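Glucoamylase (Thermoanaerobacterium thermosaccharolyticum, PDB 1LF6) hydrolyses terminal alpha-1,4-linked glucose residues successively from the non-reducing ends of glucan chains, probably releasing beta-D-glucose. Local coordinates at residues V358-V372 with L404-L417. Numbering follows the deposited sequence.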
ATOM      1  N   VAL A 358      14.787  10.073 -10.638  1.00 21.28           N
ATOM      2  CA  VAL A 358      15.219   9.042 -11.570  1.00 21.46           C
ATOM      3  C   VAL A 358      15.931   7.886 -10.874  1.00 22.05           C
ATOM      4  O   VAL A 358      15.779   6.734 -11.277  1.00 22.91           O
ATOM      5  CB  VAL A 358      16.140   9.656 -12.651  1.00 20.47           C
ATOM      6  CG1 VAL A 358      16.567   8.597 -13.654  1.00 20.26           C
ATOM      7  CG2 VAL A 358      15.403  10.778 -13.354  1.00 21.76           C
ATOM      8  N   ASP A 359      16.694   8.190  -9.826  1.00 21.83           N
ATOM      9  CA  ASP A 359      17.426   7.164  -9.074  1.00 21.50           C
ATOM     10  C   ASP A 359      16.510   6.061  -8.557  1.00 21.21           C
ATOM     11  O   ASP A 359      16.832   4.875  -8.649  1.00 19.20           O
ATOM     12  CB  ASP A 359      18.154   7.793  -7.883  1.00 25.31           C
ATOM     13  CG  ASP A 359      19.338   8.656  -8.302  1.00 27.54           C
ATOM     14  OD1 ASP A 359      19.850   9.402  -7.446  1.00 30.03           O
ATOM     15  OD2 ASP A 359      19.758   8.579  -9.474  1.00 29.05           O
ATOM     16  N   SER A 360      15.374   6.458  -7.992  1.00 21.14           N
ATOM     17  CA  SER A 360      14.427   5.488  -7.460  1.00 20.36           C
ATOM     18  C   SER A 360      13.865   4.590  -8.559  1.00 19.88           C
ATOM     19  O   SER A 360      13.693   3.392  -8.353  1.00 20.93           O
ATOM     20  CB  SER A 360      13.288   6.198  -6.737  1.00 18.89           C
ATOM     21  OG  SER A 360      13.758   6.815  -5.549  1.00 22.63           O
ATOM     22  N   ALA A 361      13.581   5.167  -9.724  1.00 19.53           N
ATOM     23  CA  ALA A 361      13.057   4.389 -10.839  1.00 19.10           C
ATOM     24  C   ALA A 361      14.107   3.378 -11.308  1.00 19.75           C
ATOM     25  O   ALA A 361      13.788   2.219 -11.580  1.00 18.90           O
ATOM     26  CB  ALA A 361      12.669   5.308 -11.980  1.00 19.47           C
ATOM     27  N   ASN A 362      15.364   3.816 -11.394  1.00 18.76           N
ATOM     28  CA  ASN A 362      16.444   2.930 -11.822  1.00 21.89           C
ATOM     29  C   ASN A 362      16.683   1.790 -10.848  1.00 21.65           C
ATOM     30  O   ASN A 362      16.986   0.668 -11.255  1.00 22.07           O
ATOM     31  CB  ASN A 362      17.747   3.711 -12.014  1.00 21.69           C
ATOM     32  CG  ASN A 362      17.911   4.212 -13.430  1.00 21.76           C
ATOM     33  OD1 ASN A 362      17.879   3.428 -14.381  1.00 23.17           O
ATOM     34  ND2 ASN A 362      18.089   5.519 -13.583  1.00 20.09           N
ATOM     35  N   ARG A 363      16.555   2.075  -9.558  1.00 22.33           N
ATOM     36  CA  ARG A 363      16.746   1.042  -8.559  1.00 22.50           C
ATOM     37  C   ARG A 363      15.644  -0.004  -8.719  1.00 21.18           C
ATOM     38  O   ARG A 363      15.890  -1.202  -8.580  1.00 19.53           O
ATOM     39  CB  ARG A 363      16.694   1.651  -7.162  1.00 25.56           C
ATOM     40  CG  ARG A 363      17.692   1.043  -6.194  1.00 30.37           C
ATOM     41  CD  ARG A 363      17.694   1.817  -4.888  1.00 31.82           C
ATOM     42  NE  ARG A 363      17.823   3.247  -5.132  1.00 33.09           N
ATOM     43  CZ  ARG A 363      16.902   4.151  -4.813  1.00 32.23           C
ATOM     44  NH1 ARG A 363      15.773   3.780  -4.227  1.00 31.57           N
ATOM     45  NH2 ARG A 363      17.113   5.432  -5.088  1.00 30.71           N
ATOM     46  N   SER A 364      14.428   0.447  -9.017  1.00 19.86           N
ATOM     47  CA  SER A 364      13.330  -0.495  -9.190  1.00 18.00           C
ATOM     48  C   SER A 364      13.573  -1.322 -10.452  1.00 18.79           C
ATOM     49  O   SER A 364      13.263  -2.513 -10.487  1.00 19.53           O
ATOM     50  CB  SER A 364      11.983   0.238  -9.266  1.00 16.42           C
ATOM     51  OG  SER A 364      11.764   0.818 -10.537  1.00 18.20           O
ATOM     52  N   LEU A 365      14.141  -0.702 -11.485  1.00 18.87           N
ATOM     53  CA  LEU A 365      14.429  -1.429 -12.719  1.00 19.18           C
ATOM     54  C   LEU A 365      15.512  -2.465 -12.457  1.00 20.89           C
ATOM     55  O   LEU A 365      15.414  -3.611 -12.912  1.00 21.27           O
ATOM     56  CB  LEU A 365      14.882  -0.480 -13.832  1.00 18.58           C
ATOM     57  CG  LEU A 365      15.163  -1.121 -15.196  1.00 18.49           C
ATOM     58  CD1 LEU A 365      13.920  -1.840 -15.697  1.00 17.69           C
ATOM     59  CD2 LEU A 365      15.594  -0.049 -16.197  1.00 15.87           C
ATOM     60  N   ASP A 366      16.545  -2.067 -11.721  1.00 20.39           N
ATOM     61  CA  ASP A 366      17.633  -2.982 -11.397  1.00 20.97           C
ATOM     62  C   ASP A 366      17.149  -4.143 -10.533  1.00 20.26           C
ATOM     63  O   ASP A 366      17.720  -5.233 -10.570  1.00 19.71           O
ATOM     64  CB  ASP A 366      18.762  -2.224 -10.702  1.00 22.81           C
ATOM     65  CG  ASP A 366      19.619  -1.452 -11.682  1.00 24.38           C
ATOM     66  OD1 ASP A 366      20.005  -0.309 -11.368  1.00 25.50           O
ATOM     67  OD2 ASP A 366      19.906  -1.999 -12.769  1.00 23.04           O
ATOM     68  N   TYR A 367      16.095  -3.910  -9.756  1.00 21.42           N
ATOM     69  CA  TYR A 367      15.526  -4.967  -8.928  1.00 20.63           C
ATOM     70  C   TYR A 367      14.943  -6.010  -9.882  1.00 19.04           C
ATOM     71  O   TYR A 367      15.171  -7.210  -9.728  1.00 20.85           O
ATOM     72  CB  TYR A 367      14.409  -4.409  -8.041  1.00 22.51           C
ATOM     73  CG  TYR A 367      13.642  -5.479  -7.293  1.00 22.59           C
ATOM     74  CD1 TYR A 367      14.160  -6.052  -6.134  1.00 23.24           C
ATOM     75  CD2 TYR A 367      12.417  -5.950  -7.771  1.00 23.71           C
ATOM     76  CE1 TYR A 367      13.479  -7.072  -5.465  1.00 24.56           C
ATOM     77  CE2 TYR A 367      11.728  -6.972  -7.111  1.00 22.28           C
ATOM     78  CZ  TYR A 367      12.266  -7.528  -5.960  1.00 24.17           C
ATOM     79  OH  TYR A 367      11.605  -8.547  -5.311  1.00 24.41           O
ATOM     80  N   LEU A 368      14.194  -5.538 -10.876  1.00 19.34           N
ATOM     81  CA  LEU A 368      13.566  -6.411 -11.867  1.00 19.61           C
ATOM     82  C   LEU A 368      14.607  -7.172 -12.689  1.00 21.13           C
ATOM     83  O   LEU A 368      14.393  -8.326 -13.074  1.00 20.92           O
ATOM     84  CB  LEU A 368      12.676  -5.584 -12.801  1.00 19.72           C
ATOM     85  CG  LEU A 368      11.429  -4.941 -12.182  1.00 20.58           C
ATOM     86  CD1 LEU A 368      10.782  -4.025 -13.196  1.00 22.02           C
ATOM     87  CD2 LEU A 368      10.450  -6.018 -11.740  1.00 22.48           C
ATOM     88  N   ALA A 369      15.727  -6.515 -12.973  1.00 21.59           N
ATOM     89  CA  ALA A 369      16.802  -7.137 -13.735  1.00 23.78           C
ATOM     90  C   ALA A 369      17.325  -8.332 -12.946  1.00 24.36           C
ATOM     91  O   ALA A 369      17.674  -9.365 -13.517  1.00 25.26           O
ATOM     92  CB  ALA A 369      17.930  -6.130 -13.976  1.00 24.47           C
ATOM     93  N   LYS A 370      17.362  -8.180 -11.626  1.00 25.39           N
ATOM     94  CA  LYS A 370      17.830  -9.232 -10.732  1.00 25.62           C
ATOM     95  C   LYS A 370      16.830 -10.393 -10.774  1.00 25.23           C
ATOM     96  O   LYS A 370      17.214 -11.567 -10.753  1.00 24.13           O
ATOM     97  CB  LYS A 370      17.946  -8.672  -9.308  1.00 28.37           C
ATOM     98  CG  LYS A 370      18.973  -9.354  -8.407  1.00 32.13           C
ATOM     99  CD  LYS A 370      18.676 -10.831  -8.193  1.00 36.01           C
ATOM    100  CE  LYS A 370      19.619 -11.455  -7.168  1.00 37.31           C
ATOM    101  NZ  LYS A 370      19.424 -10.871  -5.811  1.00 40.06           N
ATOM    102  N   VAL A 371      15.544 -10.062 -10.844  1.00 23.78           N
ATOM    103  CA  VAL A 371      14.515 -11.091 -10.896  1.00 22.77           C
ATOM    104  C   VAL A 371      14.648 -11.912 -12.180  1.00 22.90           C
ATOM    105  O   VAL A 371      14.583 -13.143 -12.150  1.00 22.46           O
ATOM    106  CB  VAL A 371      13.089 -10.472 -10.818  1.00 21.90           C
ATOM    107  CG1 VAL A 371      12.043 -11.531 -11.111  1.00 21.97           C
ATOM    108  CG2 VAL A 371      12.845  -9.895  -9.427  1.00 20.59           C
ATOM    109  N   VAL A 372      14.848 -11.231 -13.303  1.00 21.69           N
ATOM    110  CA  VAL A 372      14.983 -11.916 -14.581  1.00 21.60           C
ATOM    111  C   VAL A 372      16.246 -12.771 -14.604  1.00 23.64           C
ATOM    112  O   VAL A 372      16.263 -13.854 -15.190  1.00 22.89           O
ATOM    113  CB  VAL A 372      15.021 -10.914 -15.759  1.00 20.06           C
ATOM    114  CG1 VAL A 372      15.216 -11.660 -17.074  1.00 20.26           C
ATOM    115  CG2 VAL A 372      13.726 -10.117 -15.799  1.00 19.02           C
ATOM    116  N   LEU A 404      10.144   0.259 -19.364  1.00 13.64           N
ATOM    117  CA  LEU A 404      10.832   1.100 -18.391  1.00 13.74           C
ATOM    118  C   LEU A 404      12.318   1.226 -18.766  1.00 14.94           C
ATOM    119  O   LEU A 404      12.905   2.292 -18.640  1.00 14.60           O
ATOM    120  CB  LEU A 404      10.699   0.503 -16.984  1.00 12.07           C
ATOM    121  CG  LEU A 404      11.294   1.300 -15.817  1.00 11.37           C
ATOM    122  CD1 LEU A 404      10.691   2.683 -15.763  1.00 10.03           C
ATOM    123  CD2 LEU A 404      11.030   0.553 -14.505  1.00 11.41           C
ATOM    124  N   SER A 405      12.919   0.130 -19.221  1.00 15.85           N
ATOM    125  CA  SER A 405      14.316   0.149 -19.621  1.00 18.21           C
ATOM    126  C   SER A 405      14.502   1.178 -20.731  1.00 19.70           C
ATOM    127  O   SER A 405      15.505   1.893 -20.783  1.00 19.56           O
ATOM    128  CB  SER A 405      14.750  -1.232 -20.118  1.00 17.58           C
ATOM    129  OG  SER A 405      14.821  -2.153 -19.047  1.00 19.71           O
ATOM    130  N   TYR A 406      13.517   1.253 -21.617  1.00 20.61           N
ATOM    131  CA  TYR A 406      13.564   2.194 -22.721  1.00 21.48           C
ATOM    132  C   TYR A 406      13.469   3.645 -22.251  1.00 21.19           C
ATOM    133  O   TYR A 406      14.251   4.492 -22.673  1.00 20.94           O
ATOM    134  CB  TYR A 406      12.436   1.901 -23.714  1.00 22.58           C
ATOM    135  CG  TYR A 406      12.163   3.050 -24.650  1.00 25.69           C
ATOM    136  CD1 TYR A 406      11.099   3.921 -24.420  1.00 25.86           C
ATOM    137  CD2 TYR A 406      13.012   3.312 -25.725  1.00 27.64           C
ATOM    138  CE1 TYR A 406      10.889   5.024 -25.230  1.00 29.30           C
ATOM    139  CE2 TYR A 406      12.812   4.414 -26.542  1.00 29.50           C
ATOM    140  CZ  TYR A 406      11.753   5.267 -26.285  1.00 31.02           C
ATOM    141  OH  TYR A 406      11.582   6.381 -27.064  1.00 36.40           O
ATOM    142  N   ARG A 407      12.505   3.935 -21.384  1.00 22.32           N
ATOM    143  CA  ARG A 407      12.333   5.294 -20.894  1.00 22.75           C
ATOM    144  C   ARG A 407      13.509   5.770 -20.046  1.00 21.91           C
ATOM    145  O   ARG A 407      13.827   6.957 -20.031  1.00 21.49           O
ATOM    146  CB  ARG A 407      11.026   5.409 -20.108  1.00 25.99           C
ATOM    147  CG  ARG A 407       9.787   5.239 -20.975  1.00 29.27           C
ATOM    148  CD  ARG A 407       8.581   5.846 -20.293  1.00 31.02           C
ATOM    149  NE  ARG A 407       8.748   7.283 -20.116  1.00 30.70           N
ATOM    150  CZ  ARG A 407       8.357   7.950 -19.037  1.00 30.16           C
ATOM    151  NH1 ARG A 407       7.776   7.308 -18.033  1.00 31.11           N
ATOM    152  NH2 ARG A 407       8.551   9.258 -18.960  1.00 29.95           N
ATOM    153  N   LEU A 408      14.152   4.848 -19.339  1.00 20.91           N
ATOM    154  CA  LEU A 408      15.302   5.200 -18.518  1.00 21.61           C
ATOM    155  C   LEU A 408      16.581   5.125 -19.356  1.00 22.05           C
ATOM    156  O   LEU A 408      17.677   5.364 -18.856  1.00 21.55           O
ATOM    157  CB  LEU A 408      15.401   4.260 -17.312  1.00 19.56           C
ATOM    158  CG  LEU A 408      14.379   4.551 -16.201  1.00 19.91           C
ATOM    159  CD1 LEU A 408      14.401   3.458 -15.156  1.00 18.00           C
ATOM    160  CD2 LEU A 408      14.696   5.890 -15.576  1.00 19.33           C
ATOM    161  N   LYS A 409      16.421   4.804 -20.639  1.00 23.93           N
ATOM    162  CA  LYS A 409      17.543   4.687 -21.563  1.00 25.85           C
ATOM    163  C   LYS A 409      18.624   3.766 -21.023  1.00 26.35           C
ATOM    164  O   LYS A 409      19.820   4.010 -21.201  1.00 26.24           O
ATOM    165  CB  LYS A 409      18.128   6.070 -21.867  1.00 28.08           C
ATOM    166  CG  LYS A 409      17.162   6.968 -22.620  1.00 30.52           C
ATOM    167  CD  LYS A 409      17.796   8.292 -22.994  1.00 33.98           C
ATOM    168  CE  LYS A 409      16.824   9.151 -23.797  1.00 35.26           C
ATOM    169  NZ  LYS A 409      17.451  10.429 -24.246  1.00 38.57           N
ATOM    170  N   ARG A 410      18.192   2.698 -20.363  1.00 25.61           N
ATOM    171  CA  ARG A 410      19.107   1.719 -19.794  1.00 25.07           C
ATOM    172  C   ARG A 410      19.379   0.615 -20.802  1.00 23.98           C
ATOM    173  O   ARG A 410      18.965  -0.534 -20.618  1.00 25.20           O
ATOM    174  CB  ARG A 410      18.504   1.131 -18.511  1.00 23.20           C
ATOM    175  CG  ARG A 410      18.414   2.132 -17.370  1.00 21.86           C
ATOM    176  CD  ARG A 410      19.804   2.499 -16.890  1.00 20.37           C
ATOM    177  NE  ARG A 410      20.540   1.309 -16.473  1.00 19.23           N
ATOM    178  CZ  ARG A 410      20.388   0.705 -15.300  1.00 18.30           C
ATOM    179  NH1 ARG A 410      19.541   1.162 -14.409  1.00 21.01           N
ATOM    180  NH2 ARG A 410      21.074  -0.374 -15.011  1.00 19.27           N
ATOM    181  N   TYR A 411      20.090   0.970 -21.865  1.00 24.26           N
ATOM    182  CA  TYR A 411      20.422   0.022 -22.927  1.00 24.13           C
ATOM    183  C   TYR A 411      21.443  -1.005 -22.469  1.00 24.29           C
ATOM    184  O   TYR A 411      21.730  -1.978 -23.173  1.00 27.14           O
ATOM    185  CB  TYR A 411      20.958   0.779 -24.146  1.00 23.39           C
ATOM    186  CG  TYR A 411      20.109   1.962 -24.536  1.00 23.36           C
ATOM    187  CD1 TYR A 411      18.717   1.860 -24.577  1.00 22.17           C
ATOM    188  CD2 TYR A 411      20.691   3.183 -24.875  1.00 23.02           C
ATOM    189  CE1 TYR A 411      17.927   2.945 -24.944  1.00 23.27           C
ATOM    190  CE2 TYR A 411      19.908   4.274 -25.245  1.00 23.31           C
ATOM    191  CZ  TYR A 411      18.530   4.149 -25.278  1.00 22.92           C
ATOM    192  OH  TYR A 411      17.752   5.216 -25.655  1.00 22.34           O
ATOM    193  N   ASP A 412      21.987  -0.785 -21.281  1.00 23.81           N
ATOM    194  CA  ASP A 412      22.976  -1.689 -20.707  1.00 24.62           C
ATOM    195  C   ASP A 412      22.306  -2.958 -20.182  1.00 25.16           C
ATOM    196  O   ASP A 412      22.976  -3.941 -19.888  1.00 24.91           O
ATOM    197  CB  ASP A 412      23.702  -0.978 -19.568  1.00 24.74           C
ATOM    198  CG  ASP A 412      22.752  -0.508 -18.485  1.00 25.82           C
ATOM    199  OD1 ASP A 412      22.753  -1.100 -17.384  1.00 27.83           O
ATOM    200  OD2 ASP A 412      21.991   0.448 -18.739  1.00 26.81           O
ATOM    201  N   LEU A 413      20.980  -2.936 -20.072  1.00 25.21           N
ATOM    202  CA  LEU A 413      20.244  -4.093 -19.564  1.00 24.99           C
ATOM    203  C   LEU A 413      19.690  -4.993 -20.669  1.00 25.99           C
ATOM    204  O   LEU A 413      18.903  -5.906 -20.405  1.00 25.50           O
ATOM    205  CB  LEU A 413      19.096  -3.626 -18.662  1.00 23.43           C
ATOM    206  CG  LEU A 413      19.472  -2.837 -17.405  1.00 23.42           C
ATOM    207  CD1 LEU A 413      18.205  -2.401 -16.684  1.00 23.82           C
ATOM    208  CD2 LEU A 413      20.352  -3.696 -16.495  1.00 22.60           C
ATOM    209  N   TYR A 414      20.116  -4.745 -21.904  1.00 26.88           N
ATOM    210  CA  TYR A 414      19.639  -5.526 -23.039  1.00 28.81           C
ATOM    211  C   TYR A 414      19.842  -7.035 -22.894  1.00 28.55           C
ATOM    212  O   TYR A 414      18.900  -7.808 -23.076  1.00 28.64           O
ATOM    213  CB  TYR A 414      20.306  -5.049 -24.335  1.00 28.25           C
ATOM    214  CG  TYR A 414      19.853  -5.822 -25.551  1.00 29.86           C
ATOM    215  CD1 TYR A 414      18.543  -5.720 -26.016  1.00 29.98           C
ATOM    216  CD2 TYR A 414      20.724  -6.687 -26.216  1.00 30.08           C
ATOM    217  CE1 TYR A 414      18.110  -6.459 -27.108  1.00 31.01           C
ATOM    218  CE2 TYR A 414      20.301  -7.431 -27.311  1.00 30.95           C
ATOM    219  CZ  TYR A 414      18.992  -7.313 -27.751  1.00 31.02           C
ATOM    220  OH  TYR A 414      18.560  -8.053 -28.824  1.00 29.43           O
ATOM    221  N   ASP A 415      21.063  -7.453 -22.573  1.00 29.25           N
ATOM    222  CA  ASP A 415      21.377  -8.874 -22.425  1.00 29.61           C
ATOM    223  C   ASP A 415      20.731  -9.548 -21.223  1.00 28.70           C
ATOM    224  O   ASP A 415      20.245 -10.672 -21.324  1.00 29.46           O
ATOM    225  CB  ASP A 415      22.895  -9.094 -22.328  1.00 32.17           C
ATOM    226  CG  ASP A 415      23.617  -8.805 -23.627  1.00 34.58           C
ATOM    227  OD1 ASP A 415      23.249  -9.398 -24.665  1.00 35.42           O
ATOM    228  OD2 ASP A 415      24.566  -7.990 -23.609  1.00 37.91           O
ATOM    229  N   SER A 416      20.729  -8.868 -20.081  1.00 28.12           N
ATOM    230  CA  SER A 416      20.180  -9.456 -18.864  1.00 28.07           C
ATOM    231  C   SER A 416      18.684  -9.254 -18.626  1.00 26.98           C
ATOM    232  O   SER A 416      18.074 -10.013 -17.869  1.00 26.40           O
ATOM    233  CB  SER A 416      20.950  -8.933 -17.648  1.00 28.82           C
ATOM    234  OG  SER A 416      20.753  -7.538 -17.481  1.00 30.42           O
ATOM    235  N   LEU A 417      18.089  -8.253 -19.270  1.00 25.41           N
ATOM    236  CA  LEU A 417      16.673  -7.965 -19.055  1.00 25.16           C
ATOM    237  C   LEU A 417      15.793  -7.962 -20.306  1.00 23.50           C
ATOM    238  O   LEU A 417      14.847  -8.745 -20.418  1.00 23.28           O
ATOM    239  CB  LEU A 417      16.543  -6.614 -18.343  1.00 24.37           C
ATOM    240  CG  LEU A 417      15.193  -6.102 -17.817  1.00 27.29           C
ATOM    241  CD1 LEU A 417      14.223  -5.818 -18.965  1.00 25.54           C
ATOM    242  CD2 LEU A 417      14.620  -7.126 -16.862  1.00 27.04           C
TER
HETATM  243  O   HOH W   1      18.502   6.367 -16.520  1.00 30.88           O
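Arg410 reaches across to helix 358-375 and binds two residues one turn apart. Its NH1 donates to Asn362 OD1 at 2.8 Å; the oxygen lies in the guanidinium plane, yet the nitrogen stands 43° out of the amide's carbonyl plane. NH2 forms a salt bridge to the syn lone pair of Asp366 OD2 at 3.0 Å, with carboxylate and guanidinium planes 58° apart. Bends at chi2 and chi3 curl the arginine chain back, and Asp412 grips it side-on, OD2 taking NE at 2.8 Å and OD1 taking NH2, which helps fix the guanidinium's rotation. A methionine here would remove every one of these donors and probably leave Asp366 and Asp412 without the positive charge they share. A water bridges Asn362 ND2 and Leu408 O.

Leu413 CD1 lies over one guanidinium face, offset toward its rim, and meets Leu365 CD2 tip to tip at 3.5 Å, while Leu365 CD1 slides past Leu404 CD2 at 3.9 Å. Leu408 CD1 packs against Leu365 CD2 at 3.8 Å, and helix 342-355 adds Ile353 beside Leu408. Farther along, Val372 CG2 presses tightly on Leu417 CD2 at 3.3 Å.

Lys409, with positive phi, ends helix 395-407 in a Schellman motif, and Leu413 stands at the N-cap position of helix 414-428. The contact thus packs helix 358-375 against one helix end, the following turn and the next helix start within this GH15 enzyme's (alpha/alpha) barrel.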